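PDB 2I79: acetyltransferase, GNAT family from Streptococcus pneumoniae, which binds acetyl coenzyme A and, as a GNAT-family acetyltransferase, probably transfers the acetyl group to an amine of its substrate. Local coordinates for residues L106-A111 against Q140-V145; S56-T61 against R83-G88; Q150-Y155 against G159-V164. One frame throughout, in Å; residues are numbered along the deposited sequence.

In the fold
All three contacts are partly buried. Contact 1, nearest the chain centre and beside the bound acetyl coenzyme A, joins helix 103-117 to the end of helix 133-141 by a leucine and a glutamate packed about a histidine ring, with no hydrogen bond between the segments; its L108 and F144 are buried. In contact 2, at the ends of strands 60-66 and 87-94, buried N58 gives one side-chain-to-backbone bond to exposed R85. Contact 3, the largest and farthest out, is a hairpin of strands 145-156 and 160-170 held by backbone bonds, running from buried A154 and V164 to exposed E151 and K160. Contacts 2 and 3 reach the same sheet and both meet the second subunit; contact 1 does not.

Contact 1: residues L106-A111 against Q140-V145; sequences LLLEEA and QKHGFV
L108 and H142 make this a helix-to-helix-end packing contact, between the middle of helix 103-117 and the turn just beyond helix 133-141, beside the coenzyme site. L108 CB comes over one face of the imidazole, and L108 CD1 reaches the ring at its CG and ND1 end, 3.4 Å from H142 CG; leucine and histidine run antiparallel past one another. E109 works at the ring's edge instead: its CG lies in the ring plane, and E109 OE1 stands 3.5 Å from H142 CD2. With CG of H142 set beside its own backbone N (chi1 -70°), the ring reaches toward helix 103-117 while its ND1 is hydrogen-bonded to L138 O, which helps to fix the rotation of the ring.

The turn that presents H142 and F144 is a Schellman motif with G143, at positive phi, as the C-prime residue. G143 N bonds to Q140 O at 3.0 Å, and F144 N returns to Y139 O. F144 then meets L108 obliquely, its CE2 lying 4.2 Å from L108 CD2, and both side chains settle on L90 of strand 87-94 in the GNAT sheet. One residue before H142, K141 NZ forms a salt bridge to acetyl coenzyme A and a hydrogen bond to S105 OG.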
ATOM      1  N   LEU A 106      16.658  -6.532 -17.344  1.00 47.64           N
ATOM      2  CA  LEU A 106      15.976  -6.179 -18.584  1.00 48.26           C
ATOM      3  C   LEU A 106      14.525  -5.706 -18.336  1.00 48.12           C
ATOM      4  O   LEU A 106      14.068  -4.695 -18.891  1.00 47.71           O
ATOM      5  CB  LEU A 106      15.965  -7.400 -19.483  1.00 48.89           C
ATOM      6  CG  LEU A 106      16.206  -7.275 -20.984  1.00 51.23           C
ATOM      7  CD1 LEU A 106      17.261  -6.204 -21.346  1.00 51.37           C
ATOM      8  CD2 LEU A 106      16.616  -8.702 -21.478  1.00 49.54           C
ATOM      9  N   LEU A 107      13.826  -6.451 -17.487  1.00 47.80           N
ATOM     10  CA  LEU A 107      12.436  -6.166 -17.124  1.00 47.95           C
ATOM     11  C   LEU A 107      12.334  -4.883 -16.296  1.00 47.61           C
ATOM     12  O   LEU A 107      11.501  -4.021 -16.576  1.00 46.89           O
ATOM     13  CB  LEU A 107      11.856  -7.350 -16.335  1.00 48.08           C
ATOM     14  CG  LEU A 107      10.671  -8.219 -16.799  1.00 48.98           C
ATOM     15  CD1 LEU A 107      10.341  -8.156 -18.303  1.00 48.40           C
ATOM     16  CD2 LEU A 107      10.907  -9.653 -16.323  1.00 48.00           C
ATOM     17  N   LEU A 108      13.204  -4.749 -15.294  1.00 48.03           N
ATOM     18  CA  LEU A 108      13.249  -3.524 -14.495  1.00 48.21           C
ATOM     19  C   LEU A 108      13.482  -2.310 -15.388  1.00 48.41           C
ATOM     20  O   LEU A 108      12.829  -1.283 -15.214  1.00 47.45           O
ATOM     21  CB  LEU A 108      14.351  -3.563 -13.417  1.00 47.85           C
ATOM     22  CG  LEU A 108      14.030  -2.926 -12.063  1.00 48.38           C
ATOM     23  CD1 LEU A 108      15.231  -2.370 -11.461  1.00 47.12           C
ATOM     24  CD2 LEU A 108      12.886  -1.841 -12.098  1.00 50.46           C
ATOM     25  N   GLU A 109      14.408  -2.420 -16.339  1.00 48.44           N
ATOM     26  CA  GLU A 109      14.709  -1.266 -17.196  1.00 49.59           C
ATOM     27  C   GLU A 109      13.568  -0.928 -18.122  1.00 49.11           C
ATOM     28  O   GLU A 109      13.307   0.244 -18.383  1.00 48.43           O
ATOM     29  CB  GLU A 109      15.969  -1.447 -18.027  1.00 50.31           C
ATOM     30  CG  GLU A 109      17.050  -0.313 -17.823  1.00 55.76           C
ATOM     31  CD  GLU A 109      16.497   1.060 -17.319  1.00 60.47           C
ATOM     32  OE1 GLU A 109      17.002   1.520 -16.265  1.00 62.35           O
ATOM     33  OE2 GLU A 109      15.575   1.671 -17.956  1.00 62.82           O
ATOM     34  N   GLU A 110      12.892  -1.950 -18.635  1.00 49.36           N
ATOM     35  CA  GLU A 110      11.733  -1.710 -19.484  1.00 49.70           C
ATOM     36  C   GLU A 110      10.607  -1.028 -18.710  1.00 49.18           C
ATOM     37  O   GLU A 110       9.903  -0.135 -19.236  1.00 49.21           O
ATOM     38  CB  GLU A 110      11.233  -3.001 -20.122  1.00 50.33           C
ATOM     39  CG  GLU A 110      12.085  -3.483 -21.290  1.00 54.94           C
ATOM     40  CD  GLU A 110      12.474  -2.364 -22.256  1.00 59.54           C
ATOM     41  OE1 GLU A 110      11.581  -1.597 -22.679  1.00 62.91           O
ATOM     42  OE2 GLU A 110      13.687  -2.248 -22.576  1.00 64.03           O
ATOM     43  N   ALA A 111      10.431  -1.456 -17.465  1.00 48.53           N
ATOM     44  CA  ALA A 111       9.403  -0.886 -16.609  1.00 47.96           C
ATOM     45  C   ALA A 111       9.729   0.578 -16.351  1.00 47.67           C
ATOM     46  O   ALA A 111       8.855   1.427 -16.435  1.00 46.90           O
ATOM     47  CB  ALA A 111       9.299  -1.675 -15.290  1.00 47.28           C
ATOM     48  N   GLN A 140      19.281  -1.196  -6.534  1.00 45.32           N
ATOM     49  CA  GLN A 140      20.335  -0.163  -6.438  1.00 46.10           C
ATOM     50  C   GLN A 140      20.978   0.070  -7.802  1.00 45.62           C
ATOM     51  O   GLN A 140      21.202   1.195  -8.208  1.00 45.40           O
ATOM     52  CB  GLN A 140      21.400  -0.546  -5.404  1.00 46.28           C
ATOM     53  CG  GLN A 140      20.887  -0.509  -3.960  1.00 48.72           C
ATOM     54  CD  GLN A 140      22.006  -0.645  -2.921  1.00 49.09           C
ATOM     55  OE1 GLN A 140      22.458  -1.750  -2.581  1.00 53.47           O
ATOM     56  NE2 GLN A 140      22.459   0.492  -2.420  1.00 54.10           N
ATOM     57  N   LYS A 141      21.261  -1.011  -8.516  1.00 45.69           N
ATOM     58  CA  LYS A 141      21.814  -0.911  -9.859  1.00 45.99           C
ATOM     59  C   LYS A 141      21.004   0.022 -10.778  1.00 45.24           C
ATOM     60  O   LYS A 141      21.568   0.688 -11.636  1.00 44.61           O
ATOM     61  CB  LYS A 141      21.914  -2.315 -10.473  1.00 46.05           C
ATOM     62  CG  LYS A 141      22.574  -2.421 -11.859  1.00 47.33           C
ATOM     63  CD  LYS A 141      22.710  -3.933 -12.247  1.00 48.66           C
ATOM     64  CE  LYS A 141      22.404  -4.227 -13.751  1.00 49.94           C
ATOM     65  NZ  LYS A 141      22.370  -5.721 -14.079  1.00 49.38           N
ATOM     66  N   HIS A 142      19.684   0.073 -10.602  1.00 44.55           N
ATOM     67  CA  HIS A 142      18.847   0.838 -11.511  1.00 44.27           C
ATOM     68  C   HIS A 142      18.414   2.141 -10.916  1.00 43.80           C
ATOM     69  O   HIS A 142      17.406   2.700 -11.346  1.00 44.25           O
ATOM     70  CB  HIS A 142      17.640   0.004 -11.962  1.00 44.53           C
ATOM     71  CG  HIS A 142      18.014  -1.110 -12.881  1.00 45.84           C
ATOM     72  ND1 HIS A 142      18.468  -2.327 -12.421  1.00 45.73           N
ATOM     73  CD2 HIS A 142      18.056  -1.175 -14.234  1.00 48.14           C
ATOM     74  CE1 HIS A 142      18.770  -3.097 -13.451  1.00 46.76           C
ATOM     75  NE2 HIS A 142      18.539  -2.421 -14.564  1.00 48.99           N
ATOM     76  N   GLY A 143      19.146   2.620  -9.915  1.00 43.25           N
ATOM     77  CA  GLY A 143      18.933   3.976  -9.395  1.00 43.67           C
ATOM     78  C   GLY A 143      17.978   4.102  -8.223  1.00 43.41           C
ATOM     79  O   GLY A 143      17.650   5.194  -7.818  1.00 43.43           O
ATOM     80  N   PHE A 144      17.559   2.983  -7.651  1.00 43.52           N
ATOM     81  CA  PHE A 144      16.748   3.011  -6.447  1.00 43.15           C
ATOM     82  C   PHE A 144      17.639   3.193  -5.227  1.00 42.62           C
ATOM     83  O   PHE A 144      18.640   2.531  -5.102  1.00 41.45           O
ATOM     84  CB  PHE A 144      15.959   1.717  -6.301  1.00 43.42           C
ATOM     85  CG  PHE A 144      14.761   1.631  -7.205  1.00 45.39           C
ATOM     86  CD1 PHE A 144      13.475   1.849  -6.713  1.00 42.70           C
ATOM     87  CD2 PHE A 144      14.919   1.323  -8.547  1.00 45.88           C
ATOM     88  CE1 PHE A 144      12.383   1.764  -7.533  1.00 44.38           C
ATOM     89  CE2 PHE A 144      13.838   1.262  -9.370  1.00 45.62           C
ATOM     90  CZ  PHE A 144      12.550   1.477  -8.861  1.00 45.07           C
ATOM     91  N   VAL A 145      17.224   4.047  -4.297  1.00 42.59           N
ATOM     92  CA  VAL A 145      17.978   4.278  -3.070  1.00 42.10           C
ATOM     93  C   VAL A 145      17.143   3.828  -1.867  1.00 41.62           C
ATOM     94  O   VAL A 145      15.907   3.812  -1.931  1.00 41.36           O
ATOM     95  CB  VAL A 145      18.334   5.754  -2.960  1.00 42.30           C
ATOM     96  CG1 VAL A 145      19.123   6.191  -4.223  1.00 43.13           C
ATOM     97  CG2 VAL A 145      17.092   6.588  -2.790  1.00 43.19           C
TER

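Contact 2: residues S56-T61 against R83-G88; sequences SDNQIT and RVRHIG
N58 reaches across to R85 with a single side-chain-to-backbone hydrogen bond, N58 ND2 to R85 O at 2.9 Å. The N-H points at the oxygen with an angle of 157°, and the donor lies in the carbonyl plane on a lone pair. R85 O is in turn only 9° out of the plane of the N58 amide, so the bond helps to fix the rotation of that amide. The same nitrogen brushes the arginine chain, N58 ND2 standing 3.5 Å from R85 CG, and it has a second, weak hydrogen bond to D79 O. The asparagine meets the arginine chain nearly perpendicularly. For N58 to get there, its CG takes the crowded position between backbone N and carbonyl carbon (chi1 73°).

What presents R85 O is the type I turn V84-I87, closed by I87 N to V84 O at 3.1 Å. The exposed R85 side chain bends at chi3, and its NH1 hydrogen-bonds to Q80 O. H86 turns the other way: I87 CG1 lies 3.4 Å above one face of its ring, and H86 NE2 makes a weak bond to R83 O at 3.4 Å. That ring also meets F161 of the second subunit, while R83 NH1 and NE hydrogen-bond to T32 O and Y155 O of the second subunit.

Buried N58 thus ties the loop leading into strand 60-66 to the turn that opens strand 87-94. These strands flank strand 69-77 in the central GNAT sheet, so the bond links two loops at one end of that sheet.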
ATOM      1  N   SER A  56      -5.251   1.382 -18.037  1.00 59.88           N
ATOM      2  CA  SER A  56      -4.878   2.414 -17.064  1.00 58.57           C
ATOM      3  C   SER A  56      -3.607   3.079 -17.565  1.00 57.64           C
ATOM      4  O   SER A  56      -2.702   2.404 -18.067  1.00 57.78           O
ATOM      5  CB  SER A  56      -4.628   1.752 -15.694  1.00 58.68           C
ATOM      6  OG  SER A  56      -4.027   2.631 -14.765  1.00 58.02           O
ATOM      7  N   ASP A  57      -3.510   4.391 -17.426  1.00 56.13           N
ATOM      8  CA  ASP A  57      -2.363   5.090 -17.988  1.00 55.35           C
ATOM      9  C   ASP A  57      -1.173   5.220 -17.024  1.00 53.24           C
ATOM     10  O   ASP A  57      -0.120   5.664 -17.428  1.00 52.69           O
ATOM     11  CB  ASP A  57      -2.768   6.457 -18.573  1.00 56.48           C
ATOM     12  CG  ASP A  57      -3.656   7.263 -17.643  1.00 60.34           C
ATOM     13  OD1 ASP A  57      -3.532   7.115 -16.393  1.00 65.49           O
ATOM     14  OD2 ASP A  57      -4.495   8.052 -18.172  1.00 66.59           O
ATOM     15  N   ASN A  58      -1.350   4.852 -15.760  1.00 51.21           N
ATOM     16  CA  ASN A  58      -0.269   4.938 -14.778  1.00 49.82           C
ATOM     17  C   ASN A  58       0.058   3.568 -14.155  1.00 48.84           C
ATOM     18  O   ASN A  58       0.782   3.470 -13.169  1.00 48.16           O
ATOM     19  CB  ASN A  58      -0.558   6.029 -13.721  1.00 48.75           C
ATOM     20  CG  ASN A  58      -1.657   5.649 -12.707  1.00 46.89           C
ATOM     21  OD1 ASN A  58      -2.458   4.743 -12.910  1.00 45.42           O
ATOM     22  ND2 ASN A  58      -1.704   6.387 -11.623  1.00 44.01           N
ATOM     23  N   GLN A  59      -0.464   2.509 -14.764  1.00 47.94           N
ATOM     24  CA  GLN A  59      -0.159   1.177 -14.342  1.00 47.46           C
ATOM     25  C   GLN A  59       0.252   0.317 -15.543  1.00 47.62           C
ATOM     26  O   GLN A  59      -0.076   0.648 -16.688  1.00 48.01           O
ATOM     27  CB  GLN A  59      -1.357   0.571 -13.626  1.00 47.27           C
ATOM     28  CG  GLN A  59      -1.816   1.336 -12.384  1.00 46.53           C
ATOM     29  CD  GLN A  59      -3.020   0.703 -11.736  1.00 46.72           C
ATOM     30  OE1 GLN A  59      -4.155   0.844 -12.221  1.00 50.83           O
ATOM     31  NE2 GLN A  59      -2.800   0.001 -10.645  1.00 40.01           N
ATOM     32  N   ILE A  60       0.978  -0.775 -15.274  1.00 46.79           N
ATOM     33  CA  ILE A  60       1.385  -1.721 -16.312  1.00 45.79           C
ATOM     34  C   ILE A  60       1.845  -3.064 -15.758  1.00 45.12           C
ATOM     35  O   ILE A  60       2.436  -3.136 -14.680  1.00 44.30           O
ATOM     36  CB  ILE A  60       2.507  -1.132 -17.206  1.00 45.95           C
ATOM     37  CG1 ILE A  60       2.637  -1.938 -18.511  1.00 48.18           C
ATOM     38  CG2 ILE A  60       3.820  -1.094 -16.481  1.00 43.84           C
ATOM     39  CD1 ILE A  60       3.156  -1.111 -19.700  1.00 46.55           C
ATOM     40  N   THR A  61       1.601  -4.120 -16.534  1.00 44.08           N
ATOM     41  CA  THR A  61       2.173  -5.430 -16.302  1.00 44.23           C
ATOM     42  C   THR A  61       2.909  -5.875 -17.565  1.00 43.87           C
ATOM     43  O   THR A  61       2.311  -5.966 -18.628  1.00 43.07           O
ATOM     44  CB  THR A  61       1.119  -6.483 -15.957  1.00 44.23           C
ATOM     45  OG1 THR A  61       0.437  -6.088 -14.786  1.00 46.23           O
ATOM     46  CG2 THR A  61       1.753  -7.885 -15.724  1.00 43.13           C
ATOM     47  N   ARG A  83      -3.361  13.208  -5.282  1.00 44.61           N
ATOM     48  CA  ARG A  83      -2.338  13.293  -4.237  1.00 44.34           C
ATOM     49  C   ARG A  83      -1.174  12.332  -4.523  1.00 43.62           C
ATOM     50  O   ARG A  83      -0.035  12.693  -4.308  1.00 43.17           O
ATOM     51  CB  ARG A  83      -2.887  12.996  -2.836  1.00 43.71           C
ATOM     52  CG  ARG A  83      -1.908  13.439  -1.665  1.00 45.05           C
ATOM     53  CD  ARG A  83      -2.420  14.668  -0.877  1.00 48.93           C
ATOM     54  NE  ARG A  83      -2.894  15.703  -1.791  1.00 49.21           N
ATOM     55  CZ  ARG A  83      -4.020  16.378  -1.733  1.00 49.93           C
ATOM     56  NH1 ARG A  83      -4.907  16.245  -0.764  1.00 49.68           N
ATOM     57  NH2 ARG A  83      -4.246  17.254  -2.692  1.00 55.54           N
ATOM     58  N   VAL A  84      -1.487  11.133  -5.029  1.00 43.55           N
ATOM     59  CA  VAL A  84      -0.549  10.009  -5.129  1.00 43.82           C
ATOM     60  C   VAL A  84      -0.496   9.300  -6.497  1.00 44.18           C
ATOM     61  O   VAL A  84       0.214   8.304  -6.668  1.00 43.80           O
ATOM     62  CB  VAL A  84      -0.855   8.986  -4.017  1.00 43.80           C
ATOM     63  CG1 VAL A  84      -0.563   9.615  -2.666  1.00 42.95           C
ATOM     64  CG2 VAL A  84      -2.284   8.509  -4.092  1.00 43.32           C
ATOM     65  N   ARG A  85      -1.176   9.872  -7.487  1.00 44.66           N
ATOM     66  CA  ARG A  85      -1.323   9.277  -8.835  1.00 44.57           C
ATOM     67  C   ARG A  85       0.024   9.097  -9.597  1.00 43.11           C
ATOM     68  O   ARG A  85       0.132   8.276 -10.504  1.00 42.03           O
ATOM     69  CB  ARG A  85      -2.301  10.158  -9.634  1.00 44.74           C
ATOM     70  CG  ARG A  85      -2.671   9.650 -10.993  1.00 46.85           C
ATOM     71  CD  ARG A  85      -4.059  10.148 -11.429  1.00 51.09           C
ATOM     72  NE  ARG A  85      -4.084  11.590 -11.639  1.00 55.54           N
ATOM     73  CZ  ARG A  85      -5.143  12.388 -11.440  1.00 56.70           C
ATOM     74  NH1 ARG A  85      -6.307  11.929 -10.970  1.00 57.21           N
ATOM     75  NH2 ARG A  85      -5.026  13.694 -11.695  1.00 57.77           N
ATOM     76  N   HIS A  86       1.031   9.849  -9.183  1.00 41.53           N
ATOM     77  CA  HIS A  86       2.371   9.872  -9.795  1.00 41.59           C
ATOM     78  C   HIS A  86       3.332   8.829  -9.221  1.00 41.12           C
ATOM     79  O   HIS A  86       4.476   8.757  -9.654  1.00 41.65           O
ATOM     80  CB  HIS A  86       2.983  11.272  -9.591  1.00 41.35           C
ATOM     81  CG  HIS A  86       3.121  11.648  -8.147  1.00 39.40           C
ATOM     82  ND1 HIS A  86       4.308  11.519  -7.457  1.00 39.10           N
ATOM     83  CD2 HIS A  86       2.198  12.020  -7.232  1.00 36.43           C
ATOM     84  CE1 HIS A  86       4.117  11.870  -6.197  1.00 36.18           C
ATOM     85  NE2 HIS A  86       2.845  12.162  -6.034  1.00 38.58           N
ATOM     86  N   ILE A  87       2.861   8.034  -8.259  1.00 40.66           N
ATOM     87  CA  ILE A  87       3.648   7.021  -7.569  1.00 40.38           C
ATOM     88  C   ILE A  87       3.252   5.598  -8.023  1.00 40.73           C
ATOM     89  O   ILE A  87       2.105   5.167  -7.839  1.00 40.98           O
ATOM     90  CB  ILE A  87       3.420   7.097  -6.037  1.00 40.39           C
ATOM     91  CG1 ILE A  87       3.726   8.508  -5.490  1.00 40.33           C
ATOM     92  CG2 ILE A  87       4.258   6.052  -5.311  1.00 40.46           C
ATOM     93  CD1 ILE A  87       3.252   8.728  -4.065  1.00 39.31           C
ATOM     94  N   GLY A  88       4.209   4.884  -8.607  1.00 40.75           N
ATOM     95  CA  GLY A  88       4.037   3.493  -9.015  1.00 40.91           C
ATOM     96  C   GLY A  88       4.720   2.575  -8.033  1.00 41.08           C
ATOM     97  O   GLY A  88       5.902   2.749  -7.709  1.00 40.87           O
TER

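Contact 3: residues Q150-Y155 against G159-V164; sequences QERGAY and GKFIDV
Four backbone hydrogen bonds in two pairs join Q150-Y155 to G159-V164. Q150 N gives to V164 O at 2.9 Å, and V164 N returns to Q150 O. Farther along, I162 N reaches A154 O at 2.9 Å, nearly straight at 170°, and A154 N answers to I162 O. Between the pairs the register slips by two residues. G153 and A154 both face I162 in a classic beta bulge, and a type II turn from Q150 to G153 takes up the extra length. In that turn R152 N bonds to a water at 2.8 Å, which in turn donates to D163 OD1, so one water ties the aspartate to the turn.

Around this frame, F161 is sandwiched: R152 CD lies over one face of its ring, and Y155 CD2 over the opposite one, 3.6 Å from F161 CE1. The two aromatic planes are oblique, at 53°. With its CG opposite the backbone N (chi1 180°), Y155 sends its ring out beside F161 and on to G159, where Y155 CZ comes 3.1 Å from G159 N. The face carrying A154, I162 and V164 is mostly aliphatic, with A154 CB 3.7 Å from I162 CG1, both V164 methyls against G153, and Q150 CB against V164 CG2 at its far end. Across the subunit boundary, F161 meets H86 of the second subunit edge-to-face, and R152 NH1 hydrogen-bonds to R122 O of the second subunit.

Main-chain bonds therefore set the shape of this antiparallel hairpin, bulge included, while F161 and R152 pack within it and also reach the second subunit.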
ATOM      1  N   GLN A 150      11.929  -0.793   8.138  1.00 45.10           N
ATOM      2  CA  GLN A 150      10.756  -1.046   8.965  1.00 45.20           C
ATOM      3  C   GLN A 150      10.887  -2.429   9.622  1.00 45.40           C
ATOM      4  O   GLN A 150      11.032  -3.472   8.975  1.00 44.47           O
ATOM      5  CB  GLN A 150       9.454  -0.903   8.142  1.00 45.11           C
ATOM      6  CG  GLN A 150       9.203   0.567   7.728  1.00 45.32           C
ATOM      7  CD  GLN A 150       7.979   0.797   6.903  1.00 45.57           C
ATOM      8  OE1 GLN A 150       7.610  -0.031   6.098  1.00 48.84           O
ATOM      9  NE2 GLN A 150       7.336   1.942   7.096  1.00 46.59           N
ATOM     10  N   GLU A 151      10.870  -2.395  10.938  1.00 45.69           N
ATOM     11  CA  GLU A 151      10.882  -3.593  11.747  1.00 46.27           C
ATOM     12  C   GLU A 151       9.484  -4.279  11.701  1.00 45.08           C
ATOM     13  O   GLU A 151       8.472  -3.624  11.736  1.00 44.17           O
ATOM     14  CB  GLU A 151      11.291  -3.191  13.155  1.00 45.83           C
ATOM     15  CG  GLU A 151      11.824  -4.319  13.967  1.00 50.01           C
ATOM     16  CD  GLU A 151      12.377  -3.851  15.336  1.00 50.29           C
ATOM     17  OE1 GLU A 151      12.457  -4.705  16.254  1.00 53.99           O
ATOM     18  OE2 GLU A 151      12.681  -2.636  15.483  1.00 54.32           O
ATOM     19  N   ARG A 152       9.480  -5.605  11.606  1.00 44.72           N
ATOM     20  CA  ARG A 152       8.301  -6.410  11.379  1.00 44.73           C
ATOM     21  C   ARG A 152       7.625  -6.066  10.056  1.00 45.02           C
ATOM     22  O   ARG A 152       6.425  -6.148   9.952  1.00 45.03           O
ATOM     23  CB  ARG A 152       7.297  -6.280  12.536  1.00 44.91           C
ATOM     24  CG  ARG A 152       7.921  -6.457  13.897  1.00 43.98           C
ATOM     25  CD  ARG A 152       6.923  -6.480  14.990  1.00 44.44           C
ATOM     26  NE  ARG A 152       7.585  -6.821  16.249  1.00 44.97           N
ATOM     27  CZ  ARG A 152       7.023  -6.803  17.456  1.00 46.22           C
ATOM     28  NH1 ARG A 152       5.762  -6.433  17.628  1.00 46.97           N
ATOM     29  NH2 ARG A 152       7.750  -7.136  18.520  1.00 46.27           N
ATOM     30  N   GLY A 153       8.382  -5.675   9.046  1.00 45.04           N
ATOM     31  CA  GLY A 153       7.822  -5.454   7.726  1.00 45.70           C
ATOM     32  C   GLY A 153       7.279  -6.727   7.087  1.00 45.99           C
ATOM     33  O   GLY A 153       6.444  -6.676   6.192  1.00 46.21           O
ATOM     34  N   ALA A 154       7.772  -7.870   7.541  1.00 47.41           N
ATOM     35  CA  ALA A 154       7.388  -9.161   6.999  1.00 48.04           C
ATOM     36  C   ALA A 154       7.448 -10.226   8.103  1.00 49.12           C
ATOM     37  O   ALA A 154       8.272 -10.145   9.052  1.00 47.11           O
ATOM     38  CB  ALA A 154       8.317  -9.536   5.865  1.00 46.67           C
ATOM     39  N   TYR A 155       6.595 -11.233   7.927  1.00 50.63           N
ATOM     40  CA  TYR A 155       6.503 -12.384   8.805  1.00 51.95           C
ATOM     41  C   TYR A 155       6.852 -13.649   8.012  1.00 53.06           C
ATOM     42  O   TYR A 155       6.262 -13.895   6.954  1.00 53.02           O
ATOM     43  CB  TYR A 155       5.073 -12.446   9.321  1.00 54.14           C
ATOM     44  CG  TYR A 155       4.774 -13.584  10.245  1.00 53.84           C
ATOM     45  CD1 TYR A 155       3.973 -14.657   9.832  1.00 57.38           C
ATOM     46  CD2 TYR A 155       5.251 -13.579  11.541  1.00 56.62           C
ATOM     47  CE1 TYR A 155       3.690 -15.709  10.687  1.00 57.42           C
ATOM     48  CE2 TYR A 155       4.979 -14.627  12.412  1.00 58.45           C
ATOM     49  CZ  TYR A 155       4.190 -15.685  11.983  1.00 59.16           C
ATOM     50  OH  TYR A 155       3.927 -16.717  12.871  1.00 60.31           O
ATOM     51  N   GLY A 159       6.554 -17.581  12.586  1.00 63.19           N
ATOM     52  CA  GLY A 159       7.048 -17.043  13.855  1.00 61.71           C
ATOM     53  C   GLY A 159       8.203 -16.048  13.819  1.00 60.91           C
ATOM     54  O   GLY A 159       8.516 -15.450  14.842  1.00 61.42           O
ATOM     55  N   LYS A 160       8.839 -15.846  12.668  1.00 58.98           N
ATOM     56  CA  LYS A 160       9.969 -14.940  12.593  1.00 57.49           C
ATOM     57  C   LYS A 160       9.570 -13.636  11.913  1.00 55.53           C
ATOM     58  O   LYS A 160       9.266 -13.626  10.736  1.00 54.82           O
ATOM     59  CB  LYS A 160      11.114 -15.583  11.805  1.00 58.64           C
ATOM     60  CG  LYS A 160      12.486 -15.564  12.469  1.00 60.79           C
ATOM     61  CD  LYS A 160      12.966 -16.996  12.784  1.00 63.74           C
ATOM     62  CE  LYS A 160      14.165 -17.020  13.780  1.00 64.92           C
ATOM     63  NZ  LYS A 160      14.528 -18.390  14.274  1.00 64.44           N
ATOM     64  N   PHE A 161       9.613 -12.532  12.657  1.00 53.29           N
ATOM     65  CA  PHE A 161       9.525 -11.196  12.068  1.00 51.89           C
ATOM     66  C   PHE A 161      10.857 -10.705  11.541  1.00 50.12           C
ATOM     67  O   PHE A 161      11.889 -10.883  12.173  1.00 49.21           O
ATOM     68  CB  PHE A 161       8.987 -10.199  13.082  1.00 51.93           C
ATOM     69  CG  PHE A 161       7.584 -10.482  13.488  1.00 52.38           C
ATOM     70  CD1 PHE A 161       6.537 -10.099  12.681  1.00 51.93           C
ATOM     71  CD2 PHE A 161       7.308 -11.129  14.690  1.00 53.30           C
ATOM     72  CE1 PHE A 161       5.257 -10.355  13.047  1.00 51.49           C
ATOM     73  CE2 PHE A 161       6.027 -11.368  15.066  1.00 51.85           C
ATOM     74  CZ  PHE A 161       4.995 -10.993  14.238  1.00 52.73           C
ATOM     75  N   ILE A 162      10.828 -10.095  10.367  1.00 48.43           N
ATOM     76  CA  ILE A 162      12.031  -9.563   9.749  1.00 47.22           C
ATOM     77  C   ILE A 162      11.783  -8.139   9.240  1.00 46.12           C
ATOM     78  O   ILE A 162      10.631  -7.718   9.010  1.00 44.94           O
ATOM     79  CB  ILE A 162      12.547 -10.459   8.585  1.00 47.50           C
ATOM     80  CG1 ILE A 162      11.530 -10.530   7.429  1.00 46.14           C
ATOM     81  CG2 ILE A 162      12.936 -11.879   9.068  1.00 46.95           C
ATOM     82  CD1 ILE A 162      12.083 -11.283   6.235  1.00 46.67           C
ATOM     83  N   ASP A 163      12.883  -7.426   9.033  1.00 44.74           N
ATOM     84  CA  ASP A 163      12.880  -6.053   8.536  1.00 44.54           C
ATOM     85  C   ASP A 163      12.825  -5.973   7.017  1.00 43.16           C
ATOM     86  O   ASP A 163      13.316  -6.857   6.290  1.00 42.69           O
ATOM     87  CB  ASP A 163      14.154  -5.290   8.974  1.00 45.38           C
ATOM     88  CG  ASP A 163      14.232  -5.042  10.489  1.00 47.19           C
ATOM     89  OD1 ASP A 163      13.900  -5.931  11.285  1.00 50.14           O
ATOM     90  OD2 ASP A 163      14.659  -3.945  10.896  1.00 54.44           O
ATOM     91  N   VAL A 164      12.283  -4.849   6.563  1.00 42.70           N
ATOM     92  CA  VAL A 164      12.250  -4.458   5.156  1.00 42.10           C
ATOM     93  C   VAL A 164      12.905  -3.087   4.938  1.00 41.92           C
ATOM     94  O   VAL A 164      12.879  -2.240   5.806  1.00 41.76           O
ATOM     95  CB  VAL A 164      10.818  -4.463   4.591  1.00 41.66           C
ATOM     96  CG1 VAL A 164      10.234  -5.874   4.680  1.00 41.74           C
ATOM     97  CG2 VAL A 164       9.872  -3.434   5.286  1.00 38.87           C
TER
HETATM   98  O   HOH W   1      11.638  -7.239  12.229  1.00 41.69           O